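2,4-dihydroxyhept-2-ene-1,7-dioic acid aldolase (Kordia algicida OT-1, PDB 6BDE) binds heme b and probably serves as a heme nitric oxide/oxygen (H-NOX) sensor in nitric oxide signalling. Local coordinates at residues A[27-32]-A[49-54]; A[66-71]-A[139-144]; A[130-135]-A[169-174]. The protein carries 1 engineered substitution. All coordinates share one frame; numbering follows the deposited sequence.

Contact 1 (A[27-32]-A[49-54])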
loop_
_atom_site.group_PDB
_atom_site.type_symbol
_atom_site.label_atom_id
_atom_site.label_comp_id
_atom_site.label_asym_id
_atom_site.label_seq_id
_atom_site.Cartn_x
_atom_site.Cartn_y
_atom_site.Cartn_z
ATOM N N THR A 27 10.877 -20.419 -3.722
ATOM C CA THR A 27 12.073 -21.254 -3.785
ATOM C C THR A 27 13.338 -20.404 -3.861
ATOM O O THR A 27 14.341 -20.718 -3.209
ATOM C CB THR A 27 11.977 -22.210 -4.978
ATOM O OG1 THR A 27 11.019 -23.237 -4.690
ATOM C CG2 THR A 27 13.323 -22.856 -5.266
ATOM N N GLN A 28 13.303 -19.311 -4.631
ATOM C CA GLN A 28 14.443 -18.402 -4.714
ATOM C C GLN A 28 14.683 -17.621 -3.428
ATOM O O GLN A 28 15.703 -16.931 -3.333
ATOM C CB GLN A 28 14.255 -17.411 -5.868
ATOM C CG GLN A 28 14.105 -18.036 -7.238
ATOM C CD GLN A 28 13.650 -17.034 -8.284
ATOM O OE1 GLN A 28 12.648 -16.341 -8.104
ATOM N NE2 GLN A 28 14.390 -16.950 -9.383
ATOM N N SER A 29 13.782 -17.709 -2.449
ATOM C CA SER A 29 13.840 -16.899 -1.242
ATOM C C SER A 29 14.021 -17.772 -0.003
ATOM O O SER A 29 13.453 -18.866 0.099
ATOM C CB SER A 29 12.568 -16.054 -1.084
ATOM O OG SER A 29 12.387 -15.163 -2.172
ATOM N N GLU A 30 14.823 -17.271 0.941
ATOM C CA GLU A 30 14.976 -17.865 2.271
ATOM C C GLU A 30 15.014 -16.715 3.272
ATOM O O GLU A 30 16.036 -16.027 3.330
ATOM C CB GLU A 30 16.247 -18.714 2.366
ATOM C CG GLU A 30 16.448 -19.697 1.208
ATOM C CD GLU A 30 17.656 -19.332 0.363
ATOM O OE1 GLU A 30 17.521 -18.454 -0.522
ATOM O OE2 GLU A 30 18.743 -19.913 0.579
ATOM N N LEU A 31 13.952 -16.450 4.064
ATOM C CA LEU A 31 12.615 -17.078 4.297
ATOM C C LEU A 31 12.632 -18.077 5.462
ATOM O O LEU A 31 12.648 -19.294 5.270
ATOM C CB LEU A 31 11.995 -17.745 3.059
ATOM C CG LEU A 31 10.837 -16.941 2.471
ATOM C CD1 LEU A 31 11.287 -15.518 2.145
ATOM C CD2 LEU A 31 10.250 -17.636 1.248
ATOM N N GLU A 32 12.592 -17.520 6.678
ATOM C CA GLU A 32 12.443 -18.330 7.884
ATOM C C GLU A 32 11.076 -19.002 7.931
ATOM O O GLU A 32 10.947 -20.138 8.405
ATOM C CB GLU A 32 12.656 -17.449 9.115
ATOM C CG GLU A 32 12.335 -18.095 10.453
ATOM C CD GLU A 32 12.448 -17.106 11.599
ATOM O OE1 GLU A 32 12.898 -15.968 11.351
ATOM O OE2 GLU A 32 12.087 -17.462 12.739
ATOM N N LEU A 49 10.543 -8.422 1.057
ATOM C CA LEU A 49 11.479 -7.793 0.130
ATOM C C LEU A 49 12.105 -8.823 -0.802
ATOM O O LEU A 49 12.304 -8.555 -1.993
ATOM C CB LEU A 49 12.559 -7.037 0.905
ATOM C CG LEU A 49 13.574 -6.255 0.071
ATOM C CD1 LEU A 49 12.874 -5.238 -0.816
ATOM C CD2 LEU A 49 14.597 -5.573 0.968
ATOM N N GLN A 50 12.418 -10.012 -0.279
ATOM C CA GLN A 50 12.922 -11.088 -1.125
ATOM C C GLN A 50 11.879 -11.503 -2.155
ATOM O O GLN A 50 12.195 -11.699 -3.334
ATOM C CB GLN A 50 13.327 -12.288 -0.269
ATOM C CG GLN A 50 14.589 -12.093 0.544
ATOM C CD GLN A 50 15.018 -13.365 1.250
ATOM O OE1 GLN A 50 15.534 -14.291 0.625
ATOM N NE2 GLN A 50 14.797 -13.418 2.559
ATOM N N LEU A 51 10.625 -11.649 -1.720
ATOM C CA LEU A 51 9.560 -12.042 -2.637
ATOM C C LEU A 51 9.366 -11.004 -3.733
ATOM O O LEU A 51 9.140 -11.354 -4.897
ATOM C CB LEU A 51 8.258 -12.257 -1.864
ATOM C CG LEU A 51 8.248 -13.387 -0.831
ATOM C CD1 LEU A 51 6.945 -13.381 -0.045
ATOM C CD2 LEU A 51 8.466 -14.734 -1.501
ATOM N N LEU A 52 9.460 -9.720 -3.383
ATOM C CA LEU A 52 9.280 -8.666 -4.376
ATOM C C LEU A 52 10.453 -8.611 -5.345
ATOM O O LEU A 52 10.257 -8.479 -6.558
ATOM C CB LEU A 52 9.094 -7.316 -3.682
ATOM C CG LEU A 52 7.794 -7.119 -2.900
ATOM C CD1 LEU A 52 7.922 -5.951 -1.936
ATOM C CD2 LEU A 52 6.624 -6.910 -3.849
ATOM N N GLN A 53 11.682 -8.712 -4.830
ATOM C CA GLN A 53 12.855 -8.634 -5.695
ATOM C C GLN A 53 12.909 -9.810 -6.662
ATOM O O GLN A 53 13.276 -9.645 -7.831
ATOM C CB GLN A 53 14.127 -8.575 -4.849
ATOM C CG GLN A 53 14.366 -7.233 -4.176
ATOM C CD GLN A 53 15.525 -7.269 -3.199
ATOM O OE1 GLN A 53 16.009 -8.341 -2.832
ATOM N NE2 GLN A 53 15.978 -6.096 -2.771
ATOM N N ASN A 54 12.549 -11.007 -6.193
ATOM C CA ASN A 54 12.582 -12.177 -7.064
ATOM C C ASN A 54 11.447 -12.143 -8.079
ATOM O O ASN A 54 11.625 -12.553 -9.231
ATOM C CB ASN A 54 12.524 -13.455 -6.229
ATOM C CG ASN A 54 13.853 -13.786 -5.580
ATOM O OD1 ASN A 54 14.902 -13.719 -6.220
ATOM N ND2 ASN A 54 13.816 -14.146 -4.302
#

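Contact 2 (A[66-71]-A[139-144]). Engineered in segment 66-71: Gly71 (natural residue Ala). With HEM (protoporphyrin IX containing Fe), chain B.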
loop_
_atom_site.group_PDB
_atom_site.type_symbol
_atom_site.label_atom_id
_atom_site.label_comp_id
_atom_site.label_asym_id
_atom_site.label_seq_id
_atom_site.Cartn_x
_atom_site.Cartn_y
_atom_site.Cartn_z
ATOM N N LEU A 66 4.694 -3.408 -9.258
ATOM C CA LEU A 66 4.129 -4.534 -8.523
ATOM C C LEU A 66 3.462 -4.067 -7.235
ATOM O O LEU A 66 2.356 -4.511 -6.903
ATOM C CB LEU A 66 5.214 -5.567 -8.222
ATOM C CG LEU A 66 5.800 -6.326 -9.414
ATOM C CD1 LEU A 66 7.055 -7.085 -9.007
ATOM C CD2 LEU A 66 4.764 -7.272 -10.004
ATOM N N LEU A 67 4.119 -3.165 -6.500
ATOM C CA LEU A 67 3.541 -2.656 -5.261
ATOM C C LEU A 67 2.356 -1.737 -5.529
ATOM O O LEU A 67 1.417 -1.695 -4.725
ATOM C CB LEU A 67 4.608 -1.926 -4.444
ATOM C CG LEU A 67 5.596 -2.817 -3.689
ATOM C CD1 LEU A 67 6.623 -1.974 -2.948
ATOM C CD2 LEU A 67 4.862 -3.741 -2.731
ATOM N N LEU A 68 2.379 -0.995 -6.638
ATOM C CA LEU A 68 1.228 -0.174 -7.002
ATOM C C LEU A 68 0.004 -1.047 -7.249
ATOM O O LEU A 68 -1.077 -0.789 -6.710
ATOM C CB LEU A 68 1.553 0.672 -8.236
ATOM C CG LEU A 68 0.630 1.850 -8.569
ATOM C CD1 LEU A 68 1.394 2.916 -9.338
ATOM C CD2 LEU A 68 -0.604 1.415 -9.353
ATOM N N THR A 69 0.163 -2.089 -8.069
ATOM C CA THR A 69 -0.946 -3.000 -8.341
ATOM C C THR A 69 -1.429 -3.676 -7.063
ATOM O O THR A 69 -2.637 -3.833 -6.852
ATOM C CB THR A 69 -0.523 -4.043 -9.376
ATOM O OG1 THR A 69 -0.190 -3.387 -10.607
ATOM C CG2 THR A 69 -1.646 -5.037 -9.629
ATOM N N TYR A 70 -0.498 -4.075 -6.192
ATOM C CA TYR A 70 -0.891 -4.699 -4.934
ATOM C C TYR A 70 -1.610 -3.710 -4.025
ATOM O O TYR A 70 -2.611 -4.060 -3.388
ATOM C CB TYR A 70 0.331 -5.286 -4.229
ATOM C CG TYR A 70 -0.001 -5.991 -2.935
ATOM C CD1 TYR A 70 -1.137 -6.782 -2.825
ATOM C CD2 TYR A 70 0.819 -5.866 -1.821
ATOM C CE1 TYR A 70 -1.449 -7.426 -1.646
ATOM C CE2 TYR A 70 0.515 -6.508 -0.636
ATOM C CZ TYR A 70 -0.619 -7.287 -0.555
ATOM O OH TYR A 70 -0.929 -7.930 0.622
ATOM N N GLY A 71 -1.114 -2.473 -3.948
ATOM C CA GLY A 71 -1.774 -1.473 -3.123
ATOM C C GLY A 71 -3.196 -1.194 -3.569
ATOM O O GLY A 71 -4.091 -1.002 -2.741
ATOM N N MET A 139 7.760 1.396 0.930
ATOM C CA MET A 139 6.570 0.925 0.222
ATOM C C MET A 139 5.687 2.083 -0.225
ATOM O O MET A 139 4.460 2.033 -0.096
ATOM C CB MET A 139 5.790 -0.052 1.095
ATOM C CG MET A 139 6.552 -1.336 1.388
ATOM S SD MET A 139 5.654 -2.485 2.446
ATOM C CE MET A 139 4.207 -2.815 1.442
ATOM N N HIS A 140 6.303 3.135 -0.771
ATOM C CA HIS A 140 5.552 4.324 -1.164
ATOM C C HIS A 140 4.526 4.011 -2.248
ATOM O O HIS A 140 3.430 4.586 -2.260
ATOM C CB HIS A 140 6.516 5.415 -1.634
ATOM C CG HIS A 140 7.681 4.898 -2.421
ATOM N ND1 HIS A 140 7.602 4.613 -3.767
ATOM C CD2 HIS A 140 8.953 4.620 -2.051
ATOM C CE1 HIS A 140 8.774 4.178 -4.193
ATOM N NE2 HIS A 140 9.612 4.174 -3.172
ATOM N N HIS A 141 4.860 3.109 -3.173
ATOM C CA HIS A 141 3.923 2.773 -4.237
ATOM C C HIS A 141 2.792 1.872 -3.761
ATOM O O HIS A 141 1.722 1.861 -4.381
ATOM C CB HIS A 141 4.663 2.125 -5.409
ATOM C CG HIS A 141 5.119 3.108 -6.439
ATOM N ND1 HIS A 141 5.926 4.184 -6.134
ATOM C CD2 HIS A 141 4.867 3.193 -7.767
ATOM C CE1 HIS A 141 6.158 4.883 -7.230
ATOM N NE2 HIS A 141 5.527 4.303 -8.235
ATOM N N PHE A 142 3.002 1.115 -2.681
ATOM C CA PHE A 142 1.883 0.439 -2.033
ATOM C C PHE A 142 0.882 1.455 -1.500
ATOM O O PHE A 142 -0.332 1.297 -1.678
ATOM C CB PHE A 142 2.394 -0.464 -0.908
ATOM C CG PHE A 142 1.309 -1.228 -0.200
ATOM C CD1 PHE A 142 0.722 -2.336 -0.789
ATOM C CD2 PHE A 142 0.883 -0.842 1.061
ATOM C CE1 PHE A 142 -0.276 -3.040 -0.136
ATOM C CE2 PHE A 142 -0.112 -1.543 1.720
ATOM C CZ PHE A 142 -0.693 -2.643 1.120
ATOM N N GLY A 143 1.375 2.514 -0.854
ATOM C CA GLY A 143 0.495 3.582 -0.420
ATOM C C GLY A 143 -0.104 4.361 -1.573
ATOM O O GLY A 143 -1.248 4.815 -1.487
ATOM N N LEU A 144 0.652 4.528 -2.663
ATOM C CA LEU A 144 0.118 5.217 -3.833
ATOM C C LEU A 144 -1.069 4.463 -4.417
ATOM O O LEU A 144 -2.067 5.075 -4.813
ATOM C CB LEU A 144 1.215 5.394 -4.886
ATOM C CG LEU A 144 0.792 5.960 -6.244
ATOM C CD1 LEU A 144 0.137 7.324 -6.090
ATOM C CD2 LEU A 144 1.984 6.043 -7.184
HETATM C CHA HEM B . 0.813 -1.181 6.163
HETATM C CHB HEM B . -4.403 -1.645 7.598
HETATM C CHC HEM B . -5.585 2.995 4.868
HETATM C CHD HEM B . -0.399 3.328 3.219
HETATM C C1A HEM B . -0.798 -1.424 6.662
HETATM C C2A HEM B . -0.908 -2.736 7.179
HETATM C C3A HEM B . -2.192 -2.843 7.532
HETATM C C4A HEM B . -2.756 -1.597 7.194
HETATM C CMA HEM B . -2.889 -4.045 8.165
HETATM C CAA HEM B . 0.194 -3.784 7.333
HETATM C CBA HEM B . 0.849 -3.580 8.703
HETATM C CGA HEM B . 1.874 -4.672 8.998
HETATM O O1A HEM B . 2.364 -4.775 10.154
HETATM O O2A HEM B . 2.229 -5.472 8.093
HETATM C C1B HEM B . -5.027 -0.323 6.823
HETATM C C2B HEM B . -6.557 -0.190 6.694
HETATM C C3B HEM B . -6.789 1.024 5.982
HETATM C C4B HEM B . -5.419 1.576 5.715
HETATM C CMB HEM B . -7.606 -1.162 7.235
HETATM C CAB HEM B . -8.121 1.652 5.589
HETATM C CBB HEM B . -9.027 1.934 6.502
HETATM C C1C HEM B . -4.008 3.218 4.238
HETATM C C2C HEM B . -4.022 4.159 3.186
HETATM C C3C HEM B . -2.742 4.236 2.784
HETATM C C4C HEM B . -2.049 3.344 3.624
HETATM C CMC HEM B . -5.223 4.922 2.630
HETATM C CAC HEM B . -2.162 5.107 1.675
HETATM C CBC HEM B . -1.504 6.203 1.985
HETATM C C1D HEM B . 0.150 1.963 4.018
HETATM C C2D HEM B . 1.520 1.601 3.493
HETATM C C3D HEM B . 1.890 0.437 4.220
HETATM C C4D HEM B . 0.711 0.129 5.168
HETATM C CMD HEM B . 2.343 2.328 2.433
HETATM C CAD HEM B . 3.197 -0.344 4.084
HETATM C CBD HEM B . 3.995 -0.311 5.383
HETATM C CGD HEM B . 5.042 0.793 5.295
HETATM O O1D HEM B . 4.976 1.641 4.367
HETATM O O2D HEM B . 5.962 0.852 6.152
HETATM N NA HEM B . -1.951 -0.637 6.562
HETATM N NB HEM B . -4.223 0.789 6.120
HETATM N NC HEM B . -2.794 2.594 4.547
HETATM N ND HEM B . -0.502 1.071 5.016
HETATM FE FE HEM B . -2.267 1.275 5.981
#

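Contact 3 (A[130-135]-A[169-174]). With HEM (protoporphyrin IX containing Fe), chain B.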
loop_
_atom_site.group_PDB
_atom_site.type_symbol
_atom_site.label_atom_id
_atom_site.label_comp_id
_atom_site.label_asym_id
_atom_site.label_seq_id
_atom_site.Cartn_x
_atom_site.Cartn_y
_atom_site.Cartn_z
ATOM N N THR A 130 -0.454 17.669 0.808
ATOM C CA THR A 130 0.965 17.351 0.728
ATOM C C THR A 130 1.373 16.661 2.020
ATOM O O THR A 130 1.239 17.239 3.104
ATOM C CB THR A 130 1.807 18.608 0.495
ATOM O OG1 THR A 130 1.461 19.191 -0.768
ATOM C CG2 THR A 130 3.292 18.264 0.497
ATOM N N MET A 131 1.863 15.428 1.906
ATOM C CA MET A 131 2.241 14.628 3.060
ATOM C C MET A 131 3.639 14.059 2.870
ATOM O O MET A 131 4.079 13.806 1.745
ATOM C CB MET A 131 1.253 13.479 3.301
ATOM C CG MET A 131 -0.126 13.918 3.750
ATOM S SD MET A 131 -1.123 12.522 4.303
ATOM C CE MET A 131 -1.155 11.520 2.821
ATOM N N ILE A 132 4.330 13.854 3.986
ATOM C CA ILE A 132 5.643 13.223 3.999
ATOM C C ILE A 132 5.471 11.784 4.465
ATOM O O ILE A 132 4.974 11.536 5.571
ATOM C CB ILE A 132 6.630 13.980 4.901
ATOM C CG1 ILE A 132 6.731 15.445 4.476
ATOM C CG2 ILE A 132 8.000 13.322 4.849
ATOM C CD1 ILE A 132 7.242 15.635 3.065
ATOM N N TYR A 133 5.872 10.842 3.621
ATOM C CA TYR A 133 5.834 9.423 3.938
ATOM C C TYR A 133 7.216 8.991 4.406
ATOM O O TYR A 133 8.218 9.288 3.750
ATOM C CB TYR A 133 5.399 8.612 2.713
ATOM C CG TYR A 133 5.698 7.127 2.781
ATOM C CD1 TYR A 133 4.794 6.245 3.357
ATOM C CD2 TYR A 133 6.869 6.606 2.243
ATOM C CE1 TYR A 133 5.055 4.889 3.411
ATOM C CE2 TYR A 133 7.140 5.252 2.297
ATOM C CZ TYR A 133 6.229 4.398 2.882
ATOM O OH TYR A 133 6.488 3.047 2.937
ATOM N N LYS A 134 7.270 8.302 5.544
ATOM C CA LYS A 134 8.527 7.811 6.095
ATOM C C LYS A 134 8.346 6.362 6.518
ATOM O O LYS A 134 7.445 6.051 7.304
ATOM C CB LYS A 134 8.988 8.667 7.279
ATOM C CG LYS A 134 9.656 9.968 6.869
ATOM C CD LYS A 134 10.373 10.629 8.035
ATOM C CE LYS A 134 10.958 11.970 7.620
ATOM N NZ LYS A 134 11.762 12.600 8.701
ATOM N N SER A 135 9.203 5.486 5.995
ATOM C CA SER A 135 9.200 4.074 6.359
ATOM C C SER A 135 10.465 3.397 5.853
ATOM O O SER A 135 10.839 3.566 4.688
ATOM C CB SER A 135 7.967 3.366 5.795
ATOM O OG SER A 135 8.078 1.963 5.956
ATOM N N GLY A 169 13.853 5.620 -1.137
ATOM C CA GLY A 169 12.414 5.599 -0.983
ATOM C C GLY A 169 11.910 5.527 0.439
ATOM O O GLY A 169 10.714 5.289 0.640
ATOM N N THR A 170 12.774 5.722 1.434
ATOM C CA THR A 170 12.350 5.680 2.827
ATOM C C THR A 170 11.805 7.012 3.325
ATOM O O THR A 170 11.279 7.068 4.442
ATOM C CB THR A 170 13.509 5.231 3.726
ATOM O OG1 THR A 170 14.627 6.105 3.547
ATOM C CG2 THR A 170 13.923 3.805 3.385
ATOM N N GLU A 171 11.928 8.077 2.537
ATOM C CA GLU A 171 11.277 9.353 2.825
ATOM C C GLU A 171 10.793 9.922 1.500
ATOM O O GLU A 171 11.607 10.262 0.636
ATOM C CB GLU A 171 12.218 10.327 3.532
ATOM C CG GLU A 171 11.541 11.629 3.934
ATOM C CD GLU A 171 12.504 12.634 4.532
ATOM O OE1 GLU A 171 13.653 12.252 4.837
ATOM O OE2 GLU A 171 12.112 13.809 4.694
ATOM N N VAL A 172 9.475 10.014 1.335
ATOM C CA VAL A 172 8.863 10.406 0.070
ATOM C C VAL A 172 7.818 11.477 0.343
ATOM O O VAL A 172 6.956 11.304 1.212
ATOM C CB VAL A 172 8.224 9.204 -0.650
ATOM C CG1 VAL A 172 7.629 9.635 -1.983
ATOM C CG2 VAL A 172 9.243 8.090 -0.849
ATOM N N LYS A 173 7.889 12.577 -0.404
ATOM C CA LYS A 173 6.887 13.632 -0.330
ATOM C C LYS A 173 5.778 13.339 -1.335
ATOM O O LYS A 173 6.039 13.226 -2.538
ATOM C CB LYS A 173 7.512 14.998 -0.605
ATOM C CG LYS A 173 6.536 16.160 -0.488
ATOM C CD LYS A 173 7.094 17.421 -1.127
ATOM C CE LYS A 173 6.931 18.625 -0.213
ATOM N NZ LYS A 173 7.457 19.872 -0.834
ATOM N N PHE A 174 4.549 13.212 -0.842
ATOM C CA PHE A 174 3.377 13.004 -1.683
ATOM C C PHE A 174 2.704 14.349 -1.928
ATOM O O PHE A 174 2.308 15.029 -0.975
ATOM C CB PHE A 174 2.394 12.035 -1.027
ATOM C CG PHE A 174 2.771 10.587 -1.171
ATOM C CD1 PHE A 174 3.809 10.048 -0.430
ATOM C CD2 PHE A 174 2.073 9.761 -2.036
ATOM C CE1 PHE A 174 4.149 8.713 -0.557
ATOM C CE2 PHE A 174 2.408 8.426 -2.165
ATOM C CZ PHE A 174 3.447 7.901 -1.427
HETATM C CHA HEM B . 0.813 -1.181 6.163
HETATM C CHB HEM B . -4.403 -1.645 7.598
HETATM C CHC HEM B . -5.585 2.995 4.868
HETATM C CHD HEM B . -0.399 3.328 3.219
HETATM C C1A HEM B . -0.798 -1.424 6.662
HETATM C C2A HEM B . -0.908 -2.736 7.179
HETATM C C3A HEM B . -2.192 -2.843 7.532
HETATM C C4A HEM B . -2.756 -1.597 7.194
HETATM C CMA HEM B . -2.889 -4.045 8.165
HETATM C CAA HEM B . 0.194 -3.784 7.333
HETATM C CBA HEM B . 0.849 -3.580 8.703
HETATM C CGA HEM B . 1.874 -4.672 8.998
HETATM O O1A HEM B . 2.364 -4.775 10.154
HETATM O O2A HEM B . 2.229 -5.472 8.093
HETATM C C1B HEM B . -5.027 -0.323 6.823
HETATM C C2B HEM B . -6.557 -0.190 6.694
HETATM C C3B HEM B . -6.789 1.024 5.982
HETATM C C4B HEM B . -5.419 1.576 5.715
HETATM C CMB HEM B . -7.606 -1.162 7.235
HETATM C CAB HEM B . -8.121 1.652 5.589
HETATM C CBB HEM B . -9.027 1.934 6.502
HETATM C C1C HEM B . -4.008 3.218 4.238
HETATM C C2C HEM B . -4.022 4.159 3.186
HETATM C C3C HEM B . -2.742 4.236 2.784
HETATM C C4C HEM B . -2.049 3.344 3.624
HETATM C CMC HEM B . -5.223 4.922 2.630
HETATM C CAC HEM B . -2.162 5.107 1.675
HETATM C CBC HEM B . -1.504 6.203 1.985
HETATM C C1D HEM B . 0.150 1.963 4.018
HETATM C C2D HEM B . 1.520 1.601 3.493
HETATM C C3D HEM B . 1.890 0.437 4.220
HETATM C C4D HEM B . 0.711 0.129 5.168
HETATM C CMD HEM B . 2.343 2.328 2.433
HETATM C CAD HEM B . 3.197 -0.344 4.084
HETATM C CBD HEM B . 3.995 -0.311 5.383
HETATM C CGD HEM B . 5.042 0.793 5.295
HETATM O O1D HEM B . 4.976 1.641 4.367
HETATM O O2D HEM B . 5.962 0.852 6.152
HETATM N NA HEM B . -1.951 -0.637 6.562
HETATM N NB HEM B . -4.223 0.789 6.120
HETATM N NC HEM B . -2.794 2.594 4.547
HETATM N ND HEM B . -0.502 1.071 5.016
HETATM FE FE HEM B . -2.267 1.275 5.981
HETATM O O HOH W 1 12.554 14.807 7.073
#

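Contact 1 (A[27-32]-A[49-54])
Gln50 lays its terminal amide across the peptide backbone of Glu30 and binds it at two points. OE1 of Gln50 accepts from the backbone N of Glu30 at 3.1 Å, and NE2 of Gln50 donates to the carbonyl O of the same residue at 3.0 Å. Neither bond uses a carbonyl lone pair: the Glu30 N stands above the plane of the Gln50 carbonyl, and NE2 comes in 61° above that of Glu30. Glu30 O does lie in the amide plane of Gln50. Because OE1 accepts from an N-H while NE2 gives its own to a carbonyl, the two bonds define which end of the amide is which. The Gln50 chain reaches this far because it is extended beyond CG (chi2 -174°). One turn further along the helix, Asn54 ND2 donates to Ser29 OG at 2.8 Å, a short but bent bond with the acceptor close to the amide plane. Ser29 OG also pairs with the carbonyl of Ile25. Gln28 and Asn54 run alongside each other head to tail, their amide planes 32° apart, and OE1 of Gln28 rests 3.4 Å from CB of Asn54 while bonding to Asn58. Beside these polar bonds, CD2 of Leu31 and CD2 of Leu51 come loosely together at 4.4 Å, and Leu51 continues onto Phe6 and Phe9 of helix 3-17. Side-chain amides of helix 45-59 thus pin the irregular chain that leaves helix 19-27, a helix-to-loop packing within the helical N-terminal part of the H-NOX fold.

Contact 2 (A[66-71]-A[139-144])
Segments 66-71 of helix 63-81 and 140-144 of helix 140-153 run in roughly the same direction, their local axes 6.8 Å apart and inclined at 36°, with Met139 as N-cap residue of the second. The backbones themselves touch: the CA atoms of Gly71 and Phe142 are 4.3 Å apart, and three CA-H...O contacts join the helices, from Phe142 CA to Leu67 O, from Leu68 CA to His141 O and from Gly71 CA to Phe142 O. Gly71 is an engineered replacement of the natural alanine; a beta carbon on exactly this backbone would crowd Phe142 O, so the helices of the natural protein are probably set slightly differently here.

Phe142 is the central side chain. With CG anti to the backbone N (chi1 -179°), its ring is carried between helix 66-71 and the heme. CD1 meets Gly71 CA at 3.5 Å, CE1 lies 3.5 Å from CD2 of Tyr70, and CD2 reaches C2D of the porphyrin, which sits at the edge of the phenyl ring. The Tyr70 and Phe142 planes meet obliquely, at 45°. With an alanine here in place of Phe142, a gap is likely to open between Gly71, Tyr70 and the porphyrin, each losing the packing of the ring. Leu67 sets its CB against the backbone N of Phe142, and its CD2 near CE of Met139. Leu68 CD1 touches His141 CD2 and Leu144 CD2, and Leu144 CD2 also sits over one face of the imidazole. Met139 brings SD to the CAD carbon of a heme propionate.

No conventional hydrogen bond crosses between the helices, and their backbones come close at the engineered glycine, consistent with a role of this position in the flexibility of H-NOX proteins.

Contact 3 (A[130-135]-A[169-174])
Tyr133 CB rests against CE1 of Phe174 at 3.5 Å, the two side chains side by side and directed to the same face of the sheet, while CB of Val172 meets the Tyr133 ring obliquely at CD2. The ring swings away from the backbone N (chi1 163°) toward the heme, where Tyr133 OH donates to O1D of a propionate at 2.5 Å, with that oxygen at the edge of the ring and in its plane. Ser135 OG bonds the other oxygen, O2D; their separation of 2.4 Å is unusually short, so its exact length is doubtful. Arg137 also bonds the heme, and the Tyr-x-Ser-x-Arg sequence it completes is the heme-binding signature of H-NOX proteins. Tyr133 OH has a second partner in Met139 N, and Ser135 OG in Arg137 N. Phe119 and His140 complete the packing round the Tyr133 ring.

Further out, the antiparallel strands set the positions. Met131 with Phe174 and Tyr133 with Val172 are hydrogen-bonded pairs, each joined by two bonds; the one from Tyr133 N to Val172 O is 2.7 Å long and nearly straight at 169°. Ser135 N extends the pairing to Thr170 O. On the opposite face, Ile132 CD1 packs on Lys173 CG at 3.7 Å, and the side chains of Lys134 and Glu171, lying alongside each other, bring NZ and OE2 to 4.2 Å, beyond a salt bridge, where one water bonds to both.

The propionate charge is thus met by two hydroxyls, each held by a backbone N-H as well, which would favour a fixed carboxylate orientation and probably stabilise its negative charge.

From the N terminus, contact 1 comes first: it closes a short loop by folding the chain after helix 19-27 back onto helix 45-59. It ends before contact 2 opens, so the two are in series, yet they touch where Leu52 of helix 45-59 packs on Leu67 of helix 63-81, the next helix in the chain. Contacts 2 and 3 have alternating segments and so cross: strand 128-134 falls inside the long loop from 66-71 to 139-144, and its partner 169-174 follows helix 140-153. His140 packs against Val172 and Phe174, and both contacts reach the heme. Together the three join the N-terminal helices, the heme-flanking helix and the antiparallel sheet.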